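Local coordinates for fiber protein 2 (Fowl adenovirus 1, PDB 2VTW) that is the trimeric C-terminal head of the viral short fibre, which probably attaches the virion to a host-cell receptor, at residues F128-Y134 and S146-Q152; L44-V50 and I167-F171; Y71-W75 and P122-S126. All coordinates share one frame; numbering follows the deposited sequence.

Contact 1 of 3, residues F128-Y134 and S146-Q152; sequences FGVLESY and SIDVRMQ
Tyr-134 and Met-151 come from opposite directions in the apolar centre of this antiparallel strand pair, on the face that also carries Val-149 and Glu-132. Tyr-134 CD2 rests 3.8 Å from Val-149 CG2, while Met-151 CE ends at the edge of the tyrosine ring. Met-151 CE also lies 3.7 Å from Glu-132 CG, the two side chains crossing roughly perpendicularly. On the opposite face, Leu-131 crosses Arg-150 at about a right angle, its CB lying over one face of the guanidinium. Bends at chi2 and chi3 (75° and 66°) fold Arg-150 toward 128-134, where its NH1 donates to Gly-129 O at 2.9 Å, in the guanidinium plane. Farther along this face, Ser-133 OG donates to Asp-148 OD1 at 2.8 Å, from above the carboxylate plane. At the other end, Gln-152 OE1 takes Phe-128 N on a lone pair at 2.9 Å and also accepts from Arg-127 N; its NE2 binds Thr-154 and Tyr-124. Paired backbone bonds link Glu-132 with Val-149 and Tyr-134 with Ile-147. The hairpin of strands 129-140 and 147-157 continues into strand 163-173 on one side, and strand 129-140 pairs with strands of both neighbouring subunits, carrying the sheet across the trimer interfaces.

Contact 2 of 3, residues L44-V50 and I167-F171; sequences LTTSLYV and IAFTF
Leu-48 and Phe-169 form the one CH-pi contact here: CD2 of the leucine sits over the centre of the ring, 4.1 Å from its centroid and 10° off the ring normal. The two side chains slide past each other in opposite directions; a chi1 of 180° sets Leu-48 CG trans to the backbone N and takes CD2 onto the ring. Leu-48 CD2 is also 4.1 Å from Phe-171 CZ, so one methyl serves the face of Phe-169 and the edge of Phe-171. Aliphatic packing extends the contact both ways. Val-50 CG2 comes within 3.8 Å of Phe-171 CZ, and at the far end Leu-44 CD2 meets Ile-167 CD1 tip to tip at 4.0 Å. Thr-46 serves both chemistries: its CG2 methyl lies 3.9 Å from Phe-169 CZ, whereas OG1, beside Ile-167 CD1, is hydrogen-bonded to Gln-37. No hydrogen bond joins the two segments, whose axes stay 11.1 Å apart at their closest and run at 42° to each other. The gap is bridged by side chains. Inward-facing residues from 44-50 meet those of 167-171, and the rings of Phe-171 and Phe-72 stack alongside. This is the face-to-face packing of a beta-sandwich, the fold of adenovirus fibre heads.

Contact 3 of 3, residues Y71-W75 and P122-S126; sequences YFTVW and PYYAS
Thr-73 OG1 donates to the carbonyl oxygen of Tyr-124 at 2.6 Å, the shortest polar bond between the two segments. The hydroxyl approaches the C=O at 154°, tilted from the carbonyl plane, and is also hydrogen-bonded to Thr-170 OG1 on the adjacent strand. Beside it, the ring of Tyr-123 crosses the threonine at about a right angle, CE1 only 3.2 Å from OG1. Tyr-123 OH reaches on to the edge of the Tyr-71 ring, in its plane and 3.5 Å from Tyr-71 CB. On the other flank, Trp-75 CZ2 packs 3.5 Å from Tyr-124 CD2; the two rings meet obliquely, with planes at 42°. Tyr-124 CG lies trans to the backbone N (chi1 -179°), which carries the ring to the indole, and its OH is hydrogen-bonded to Gln-152 NE2. One water ties the loop to the strand: it accepts from Trp-75 NE1 (3.2 Å) and Tyr-124 N (2.8 Å) and donates to Pro-122 O (2.7 Å). This single molecule satisfies two backbone groups and the indole N-H. Without regular structure of its own, 122-126 lies against strand 71-76 through one direct hydrogen bond, a water bridge and aromatic packing, a connecting loop folded over a sheet strand of the fibre head.

In the fold
Strand 163-173 relates all three contacts, for it lies in the sheet between strands 147-157 and 71-76. Contact 2 is fully buried near the centre of the chain and relies on apolar packing across the sandwich. Contacts 1 and 3 are only partly buried and mix packing with polar bonds: contact 1 unites neighbouring strands of one sheet through backbone pairing, whereas contact 3 sets a loop against a strand with help from water. Met-151 and Val-149 pass from the hairpin into the core by packing on Phe-169 and Phe-171, and Gln-152 meets Tyr-124 where contacts 1 and 3 adjoin. Both neighbouring subunits meet contact 1, one packs on outward residues of 44-50, and none touches contact 3.

Contact 1 of 3, residues F128-Y134 and S146-Q152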
loop_
_atom_site.group_PDB
_atom_site.type_symbol
_atom_site.label_atom_id
_atom_site.label_comp_id
_atom_site.label_asym_id
_atom_site.label_seq_id
_atom_site.Cartn_x
_atom_site.Cartn_y
_atom_site.Cartn_z
ATOM N N PHE A 128 -12.510 -0.747 -10.106
ATOM C CA PHE A 128 -12.649 0.525 -9.385
ATOM C C PHE A 128 -12.049 0.380 -8.000
ATOM O O PHE A 128 -12.604 -0.288 -7.126
ATOM C CB PHE A 128 -14.127 0.973 -9.318
ATOM C CG PHE A 128 -14.795 1.017 -10.659
ATOM C CD1 PHE A 128 -14.528 2.044 -11.545
ATOM C CD2 PHE A 128 -15.634 -0.016 -11.069
ATOM C CE1 PHE A 128 -15.129 2.065 -12.823
ATOM C CE2 PHE A 128 -16.226 -0.011 -12.321
ATOM C CZ PHE A 128 -15.980 1.035 -13.203
ATOM N N GLY A 129 -10.916 1.041 -7.806
ATOM C CA GLY A 129 -10.108 0.869 -6.629
ATOM C C GLY A 129 -8.641 1.019 -7.020
ATOM O O GLY A 129 -8.319 1.507 -8.114
ATOM N N VAL A 130 -7.757 0.636 -6.114
ATOM C CA VAL A 130 -6.338 0.832 -6.306
ATOM C C VAL A 130 -5.818 -0.194 -7.323
ATOM O O VAL A 130 -6.297 -1.327 -7.357
ATOM C CB VAL A 130 -5.556 0.700 -4.971
ATOM C CG1 VAL A 130 -5.450 -0.743 -4.530
ATOM C CG2 VAL A 130 -4.164 1.327 -5.095
ATOM N N LEU A 131 -4.827 0.221 -8.111
ATOM C CA LEU A 131 -4.078 -0.665 -9.008
ATOM C C LEU A 131 -2.640 -0.734 -8.526
ATOM O O LEU A 131 -1.964 0.303 -8.478
ATOM C CB LEU A 131 -4.107 -0.117 -10.441
ATOM C CG LEU A 131 -3.427 -0.996 -11.488
ATOM C CD1 LEU A 131 -4.267 -2.259 -11.776
ATOM C CD2 LEU A 131 -3.112 -0.199 -12.747
ATOM N N GLU A 132 -2.184 -1.920 -8.133
ATOM C CA GLU A 132 -0.824 -2.121 -7.659
ATOM C C GLU A 132 -0.003 -2.909 -8.684
ATOM O O GLU A 132 -0.519 -3.810 -9.322
ATOM C CB GLU A 132 -0.852 -2.900 -6.353
ATOM C CG GLU A 132 -1.465 -2.149 -5.159
ATOM C CD GLU A 132 -0.553 -1.105 -4.517
ATOM O OE1 GLU A 132 0.470 -0.639 -5.116
ATOM O OE2 GLU A 132 -0.888 -0.750 -3.366
ATOM N N SER A 133 1.281 -2.592 -8.815
ATOM C CA SER A 133 2.137 -3.220 -9.829
ATOM C C SER A 133 3.053 -4.255 -9.221
ATOM O O SER A 133 3.721 -3.983 -8.250
ATOM C CB SER A 133 2.943 -2.154 -10.585
ATOM O OG SER A 133 2.064 -1.171 -11.167
ATOM N N TYR A 134 3.057 -5.467 -9.785
ATOM C CA TYR A 134 3.931 -6.547 -9.301
ATOM C C TYR A 134 4.726 -7.157 -10.436
ATOM O O TYR A 134 4.323 -7.133 -11.598
ATOM C CB TYR A 134 3.130 -7.694 -8.620
ATOM C CG TYR A 134 2.364 -7.228 -7.449
ATOM C CD1 TYR A 134 2.814 -7.439 -6.151
ATOM C CD2 TYR A 134 1.177 -6.543 -7.638
ATOM C CE1 TYR A 134 2.083 -6.955 -5.069
ATOM C CE2 TYR A 134 0.459 -6.066 -6.586
ATOM C CZ TYR A 134 0.920 -6.262 -5.310
ATOM O OH TYR A 134 0.139 -5.759 -4.305
ATOM N N SER A 146 5.219 -8.292 -16.212
ATOM C CA SER A 146 4.678 -7.766 -14.949
ATOM C C SER A 146 3.141 -7.867 -14.950
ATOM O O SER A 146 2.511 -7.915 -15.993
ATOM C CB SER A 146 5.117 -6.308 -14.706
ATOM O OG SER A 146 6.463 -6.273 -14.253
ATOM N N ILE A 147 2.575 -7.886 -13.750
ATOM C CA ILE A 147 1.139 -8.072 -13.531
ATOM C C ILE A 147 0.691 -6.961 -12.576
ATOM O O ILE A 147 1.200 -6.842 -11.479
ATOM C CB ILE A 147 0.828 -9.470 -12.880
ATOM C CG1 ILE A 147 1.223 -10.623 -13.808
ATOM C CG2 ILE A 147 -0.634 -9.577 -12.520
ATOM C CD1 ILE A 147 1.132 -12.024 -13.149
ATOM N N ASP A 148 -0.234 -6.126 -13.024
ATOM C CA ASP A 148 -0.891 -5.182 -12.141
ATOM C C ASP A 148 -2.117 -5.877 -11.580
ATOM O O ASP A 148 -2.751 -6.680 -12.286
ATOM C CB ASP A 148 -1.338 -3.965 -12.915
ATOM C CG ASP A 148 -0.171 -3.128 -13.418
ATOM O OD1 ASP A 148 0.880 -3.106 -12.742
ATOM O OD2 ASP A 148 -0.353 -2.482 -14.464
ATOM N N VAL A 149 -2.444 -5.584 -10.321
ATOM C CA VAL A 149 -3.657 -6.100 -9.701
ATOM C C VAL A 149 -4.605 -4.959 -9.305
ATOM O O VAL A 149 -4.230 -4.076 -8.512
ATOM C CB VAL A 149 -3.313 -6.947 -8.460
ATOM C CG1 VAL A 149 -4.559 -7.692 -7.972
ATOM C CG2 VAL A 149 -2.164 -7.940 -8.773
ATOM N N ARG A 150 -5.808 -4.967 -9.880
ATOM C CA ARG A 150 -6.911 -4.101 -9.441
ATOM C C ARG A 150 -7.678 -4.757 -8.294
ATOM O O ARG A 150 -8.039 -5.919 -8.373
ATOM C CB ARG A 150 -7.851 -3.804 -10.594
ATOM C CG ARG A 150 -8.957 -2.775 -10.267
ATOM C CD ARG A 150 -8.418 -1.393 -10.213
ATOM N NE ARG A 150 -7.942 -0.942 -11.512
ATOM C CZ ARG A 150 -7.440 0.261 -11.763
ATOM N NH1 ARG A 150 -7.307 1.152 -10.801
ATOM N NH2 ARG A 150 -7.070 0.573 -13.001
ATOM N N MET A 151 -7.921 -4.008 -7.217
ATOM C CA MET A 151 -8.588 -4.555 -6.046
ATOM C C MET A 151 -9.862 -3.740 -5.728
ATOM O O MET A 151 -9.810 -2.509 -5.576
ATOM C CB MET A 151 -7.629 -4.598 -4.877
ATOM C CG MET A 151 -6.305 -5.329 -5.187
ATOM S SD MET A 151 -5.021 -4.859 -4.031
ATOM C CE MET A 151 -3.564 -5.212 -4.989
ATOM N N GLN A 152 -11.004 -4.445 -5.665
ATOM C CA GLN A 152 -12.305 -3.813 -5.607
ATOM C C GLN A 152 -13.257 -4.623 -4.723
ATOM O O GLN A 152 -13.632 -5.759 -5.058
ATOM C CB GLN A 152 -12.882 -3.666 -7.008
ATOM C CG GLN A 152 -14.245 -2.941 -7.095
ATOM C CD GLN A 152 -14.927 -3.230 -8.414
ATOM O OE1 GLN A 152 -14.539 -2.709 -9.459
ATOM N NE2 GLN A 152 -15.933 -4.098 -8.381
#

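Contact 2 of 3, residues L44-V50 and I167-F171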
loop_
_atom_site.group_PDB
_atom_site.type_symbol
_atom_site.label_atom_id
_atom_site.label_comp_id
_atom_site.label_asym_id
_atom_site.label_seq_id
_atom_site.Cartn_x
_atom_site.Cartn_y
_atom_site.Cartn_z
ATOM N N LEU A 44 -9.454 -3.988 7.504
ATOM C CA LEU A 44 -9.088 -5.275 6.964
ATOM C C LEU A 44 -7.841 -5.188 6.086
ATOM O O LEU A 44 -7.835 -4.484 5.080
ATOM C CB LEU A 44 -10.253 -5.808 6.115
ATOM C CG LEU A 44 -10.167 -7.256 5.625
ATOM C CD1 LEU A 44 -10.195 -8.279 6.846
ATOM C CD2 LEU A 44 -11.284 -7.505 4.634
ATOM N N THR A 45 -6.812 -5.943 6.457
ATOM C CA THR A 45 -5.592 -6.098 5.642
ATOM C C THR A 45 -5.543 -7.547 5.170
ATOM O O THR A 45 -5.613 -8.454 5.988
ATOM C CB THR A 45 -4.311 -5.802 6.443
ATOM O OG1 THR A 45 -4.307 -4.443 6.868
ATOM C CG2 THR A 45 -3.074 -6.056 5.593
ATOM N N THR A 46 -5.454 -7.720 3.856
ATOM C CA THR A 46 -5.459 -8.982 3.173
ATOM C C THR A 46 -4.134 -9.178 2.422
ATOM O O THR A 46 -3.798 -8.387 1.539
ATOM C CB THR A 46 -6.629 -9.015 2.152
ATOM O OG1 THR A 46 -7.882 -8.988 2.859
ATOM C CG2 THR A 46 -6.564 -10.254 1.225
ATOM N N SER A 47 -3.395 -10.226 2.765
ATOM C CA SER A 47 -2.198 -10.646 2.016
ATOM C C SER A 47 -2.504 -11.917 1.240
ATOM O O SER A 47 -2.950 -12.917 1.816
ATOM C CB SER A 47 -1.016 -10.871 2.952
ATOM O OG SER A 47 0.080 -11.444 2.251
ATOM N N LEU A 48 -2.275 -11.861 -0.069
ATOM C CA LEU A 48 -2.620 -12.932 -0.993
ATOM C C LEU A 48 -1.456 -13.341 -1.936
ATOM O O LEU A 48 -0.968 -12.517 -2.699
ATOM C CB LEU A 48 -3.818 -12.499 -1.849
ATOM C CG LEU A 48 -4.323 -13.502 -2.882
ATOM C CD1 LEU A 48 -4.935 -14.706 -2.133
ATOM C CD2 LEU A 48 -5.319 -12.888 -3.860
ATOM N N TYR A 49 -1.025 -14.600 -1.891
ATOM C CA TYR A 49 -0.182 -15.169 -2.947
ATOM C C TYR A 49 -1.024 -16.054 -3.882
ATOM O O TYR A 49 -1.938 -16.756 -3.425
ATOM C CB TYR A 49 0.921 -16.031 -2.383
ATOM C CG TYR A 49 1.952 -15.373 -1.492
ATOM C CD1 TYR A 49 3.140 -14.833 -2.026
ATOM C CD2 TYR A 49 1.785 -15.349 -0.128
ATOM C CE1 TYR A 49 4.101 -14.276 -1.200
ATOM C CE2 TYR A 49 2.713 -14.796 0.682
ATOM C CZ TYR A 49 3.870 -14.257 0.155
ATOM O OH TYR A 49 4.783 -13.713 1.044
ATOM N N VAL A 50 -0.725 -16.023 -5.181
ATOM C CA VAL A 50 -1.383 -16.878 -6.185
ATOM C C VAL A 50 -0.300 -17.576 -7.027
ATOM O O VAL A 50 0.679 -16.935 -7.444
ATOM C CB VAL A 50 -2.335 -16.062 -7.121
ATOM C CG1 VAL A 50 -2.768 -16.876 -8.360
ATOM C CG2 VAL A 50 -3.577 -15.601 -6.370
ATOM N N ILE A 167 -14.124 -9.247 -1.937
ATOM C CA ILE A 167 -13.032 -8.543 -2.630
ATOM C C ILE A 167 -12.643 -9.244 -3.947
ATOM O O ILE A 167 -12.207 -10.373 -3.923
ATOM C CB ILE A 167 -11.740 -8.401 -1.731
ATOM C CG1 ILE A 167 -12.099 -8.023 -0.290
ATOM C CG2 ILE A 167 -10.749 -7.372 -2.398
ATOM C CD1 ILE A 167 -11.012 -8.250 0.742
ATOM N N ALA A 168 -12.797 -8.558 -5.074
ATOM C CA ALA A 168 -12.323 -9.036 -6.366
ATOM C C ALA A 168 -10.888 -8.530 -6.609
ATOM O O ALA A 168 -10.616 -7.329 -6.458
ATOM C CB ALA A 168 -13.238 -8.573 -7.489
ATOM N N PHE A 169 -9.990 -9.461 -6.933
ATOM C CA PHE A 169 -8.609 -9.170 -7.341
ATOM C C PHE A 169 -8.491 -9.559 -8.793
ATOM O O PHE A 169 -8.604 -10.737 -9.105
ATOM C CB PHE A 169 -7.609 -10.013 -6.568
ATOM C CG PHE A 169 -7.456 -9.647 -5.122
ATOM C CD1 PHE A 169 -6.322 -9.009 -4.675
ATOM C CD2 PHE A 169 -8.417 -10.007 -4.196
ATOM C CE1 PHE A 169 -6.157 -8.696 -3.346
ATOM C CE2 PHE A 169 -8.261 -9.686 -2.837
ATOM C CZ PHE A 169 -7.148 -9.030 -2.411
ATOM N N THR A 170 -8.296 -8.599 -9.691
ATOM C CA THR A 170 -8.076 -8.930 -11.099
ATOM C C THR A 170 -6.612 -8.698 -11.457
ATOM O O THR A 170 -6.097 -7.570 -11.358
ATOM C CB THR A 170 -9.040 -8.229 -12.064
ATOM O OG1 THR A 170 -10.404 -8.568 -11.744
ATOM C CG2 THR A 170 -8.770 -8.651 -13.505
ATOM N N PHE A 171 -5.963 -9.790 -11.852
ATOM C CA PHE A 171 -4.549 -9.818 -12.218
ATOM C C PHE A 171 -4.434 -9.514 -13.687
ATOM O O PHE A 171 -4.985 -10.232 -14.509
ATOM C CB PHE A 171 -3.957 -11.182 -11.888
ATOM C CG PHE A 171 -3.960 -11.487 -10.415
ATOM C CD1 PHE A 171 -2.798 -11.407 -9.679
ATOM C CD2 PHE A 171 -5.132 -11.850 -9.758
ATOM C CE1 PHE A 171 -2.787 -11.665 -8.311
ATOM C CE2 PHE A 171 -5.138 -12.114 -8.382
ATOM C CZ PHE A 171 -3.978 -12.034 -7.661
#

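Contact 3 of 3, residues Y71-W75 and P122-S126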
loop_
_atom_site.group_PDB
_atom_site.type_symbol
_atom_site.label_atom_id
_atom_site.label_comp_id
_atom_site.label_asym_id
_atom_site.label_seq_id
_atom_site.Cartn_x
_atom_site.Cartn_y
_atom_site.Cartn_z
ATOM N N TYR A 71 -6.062 -11.162 -18.503
ATOM C CA TYR A 71 -6.587 -10.889 -17.146
ATOM C C TYR A 71 -7.180 -12.124 -16.518
ATOM O O TYR A 71 -7.675 -12.994 -17.208
ATOM C CB TYR A 71 -7.660 -9.809 -17.153
ATOM C CG TYR A 71 -7.236 -8.424 -17.568
ATOM C CD1 TYR A 71 -5.983 -8.156 -18.149
ATOM C CD2 TYR A 71 -8.110 -7.376 -17.429
ATOM C CE1 TYR A 71 -5.639 -6.870 -18.534
ATOM C CE2 TYR A 71 -7.782 -6.110 -17.838
ATOM C CZ TYR A 71 -6.549 -5.859 -18.366
ATOM O OH TYR A 71 -6.256 -4.576 -18.745
ATOM N N PHE A 72 -7.113 -12.204 -15.197
ATOM C CA PHE A 72 -7.873 -13.201 -14.463
ATOM C C PHE A 72 -8.231 -12.720 -13.066
ATOM O O PHE A 72 -7.500 -11.905 -12.469
ATOM C CB PHE A 72 -7.160 -14.554 -14.436
ATOM C CG PHE A 72 -5.936 -14.619 -13.570
ATOM C CD1 PHE A 72 -6.038 -14.902 -12.222
ATOM C CD2 PHE A 72 -4.667 -14.472 -14.128
ATOM C CE1 PHE A 72 -4.926 -14.990 -11.428
ATOM C CE2 PHE A 72 -3.534 -14.564 -13.341
ATOM C CZ PHE A 72 -3.657 -14.833 -11.993
ATOM N N THR A 73 -9.347 -13.230 -12.543
ATOM C CA THR A 73 -9.909 -12.739 -11.280
ATOM C C THR A 73 -9.906 -13.822 -10.227
ATOM O O THR A 73 -10.220 -14.993 -10.505
ATOM C CB THR A 73 -11.333 -12.197 -11.483
ATOM O OG1 THR A 73 -11.300 -11.151 -12.456
ATOM C CG2 THR A 73 -11.962 -11.686 -10.170
ATOM N N VAL A 74 -9.529 -13.421 -9.024
ATOM C CA VAL A 74 -9.648 -14.220 -7.824
ATOM C C VAL A 74 -10.580 -13.455 -6.841
ATOM O O VAL A 74 -10.422 -12.246 -6.619
ATOM C CB VAL A 74 -8.266 -14.466 -7.177
ATOM C CG1 VAL A 74 -8.398 -15.190 -5.807
ATOM C CG2 VAL A 74 -7.407 -15.283 -8.121
ATOM N N TRP A 75 -11.574 -14.164 -6.307
ATOM C CA TRP A 75 -12.496 -13.637 -5.302
ATOM C C TRP A 75 -12.069 -14.050 -3.914
ATOM O O TRP A 75 -11.935 -15.235 -3.646
ATOM C CB TRP A 75 -13.919 -14.159 -5.571
ATOM C CG TRP A 75 -14.559 -13.461 -6.697
ATOM C CD1 TRP A 75 -14.619 -13.874 -7.981
ATOM C CD2 TRP A 75 -15.220 -12.187 -6.646
ATOM N NE1 TRP A 75 -15.274 -12.939 -8.743
ATOM C CE2 TRP A 75 -15.647 -11.890 -7.943
ATOM C CE3 TRP A 75 -15.458 -11.258 -5.633
ATOM C CZ2 TRP A 75 -16.332 -10.719 -8.248
ATOM C CZ3 TRP A 75 -16.132 -10.106 -5.935
ATOM C CH2 TRP A 75 -16.570 -9.843 -7.222
ATOM N N PRO A 122 -18.963 -16.345 -15.627
ATOM C CA PRO A 122 -18.162 -16.540 -14.422
ATOM C C PRO A 122 -17.003 -15.537 -14.223
ATOM O O PRO A 122 -16.428 -15.515 -13.144
ATOM C CB PRO A 122 -17.612 -17.958 -14.599
ATOM C CG PRO A 122 -17.489 -18.110 -16.053
ATOM C CD PRO A 122 -18.565 -17.275 -16.697
ATOM N N TYR A 123 -16.667 -14.748 -15.247
ATOM C CA TYR A 123 -15.636 -13.710 -15.115
ATOM C C TYR A 123 -16.200 -12.318 -14.769
ATOM O O TYR A 123 -17.047 -11.755 -15.489
ATOM C CB TYR A 123 -14.784 -13.600 -16.382
ATOM C CG TYR A 123 -13.789 -12.460 -16.371
ATOM C CD1 TYR A 123 -12.623 -12.535 -15.617
ATOM C CD2 TYR A 123 -14.008 -11.316 -17.135
ATOM C CE1 TYR A 123 -11.676 -11.487 -15.627
ATOM C CE2 TYR A 123 -13.079 -10.255 -17.146
ATOM C CZ TYR A 123 -11.922 -10.356 -16.383
ATOM O OH TYR A 123 -11.027 -9.321 -16.403
ATOM N N TYR A 124 -15.694 -11.772 -13.665
ATOM C CA TYR A 124 -15.935 -10.383 -13.313
ATOM C C TYR A 124 -14.596 -9.605 -13.336
ATOM O O TYR A 124 -13.632 -10.025 -12.694
ATOM C CB TYR A 124 -16.561 -10.322 -11.923
ATOM C CG TYR A 124 -16.881 -8.911 -11.470
ATOM C CD1 TYR A 124 -18.045 -8.277 -11.889
ATOM C CD2 TYR A 124 -16.025 -8.214 -10.623
ATOM C CE1 TYR A 124 -18.346 -6.997 -11.489
ATOM C CE2 TYR A 124 -16.330 -6.919 -10.217
ATOM C CZ TYR A 124 -17.485 -6.326 -10.660
ATOM O OH TYR A 124 -17.816 -5.061 -10.275
ATOM N N ALA A 125 -14.565 -8.489 -14.071
ATOM C CA ALA A 125 -13.405 -7.572 -14.134
ATOM C C ALA A 125 -13.452 -6.554 -12.993
ATOM O O ALA A 125 -14.262 -5.629 -13.022
ATOM C CB ALA A 125 -13.387 -6.826 -15.469
ATOM N N SER A 126 -12.599 -6.756 -11.990
ATOM C CA SER A 126 -12.305 -5.742 -10.963
ATOM C C SER A 126 -11.795 -4.477 -11.648
ATOM O O SER A 126 -10.811 -4.527 -12.380
ATOM C CB SER A 126 -11.272 -6.301 -10.005
ATOM O OG SER A 126 -11.095 -5.495 -8.867
HETATM O O HOH W 1 -14.908 -13.720 -11.781
#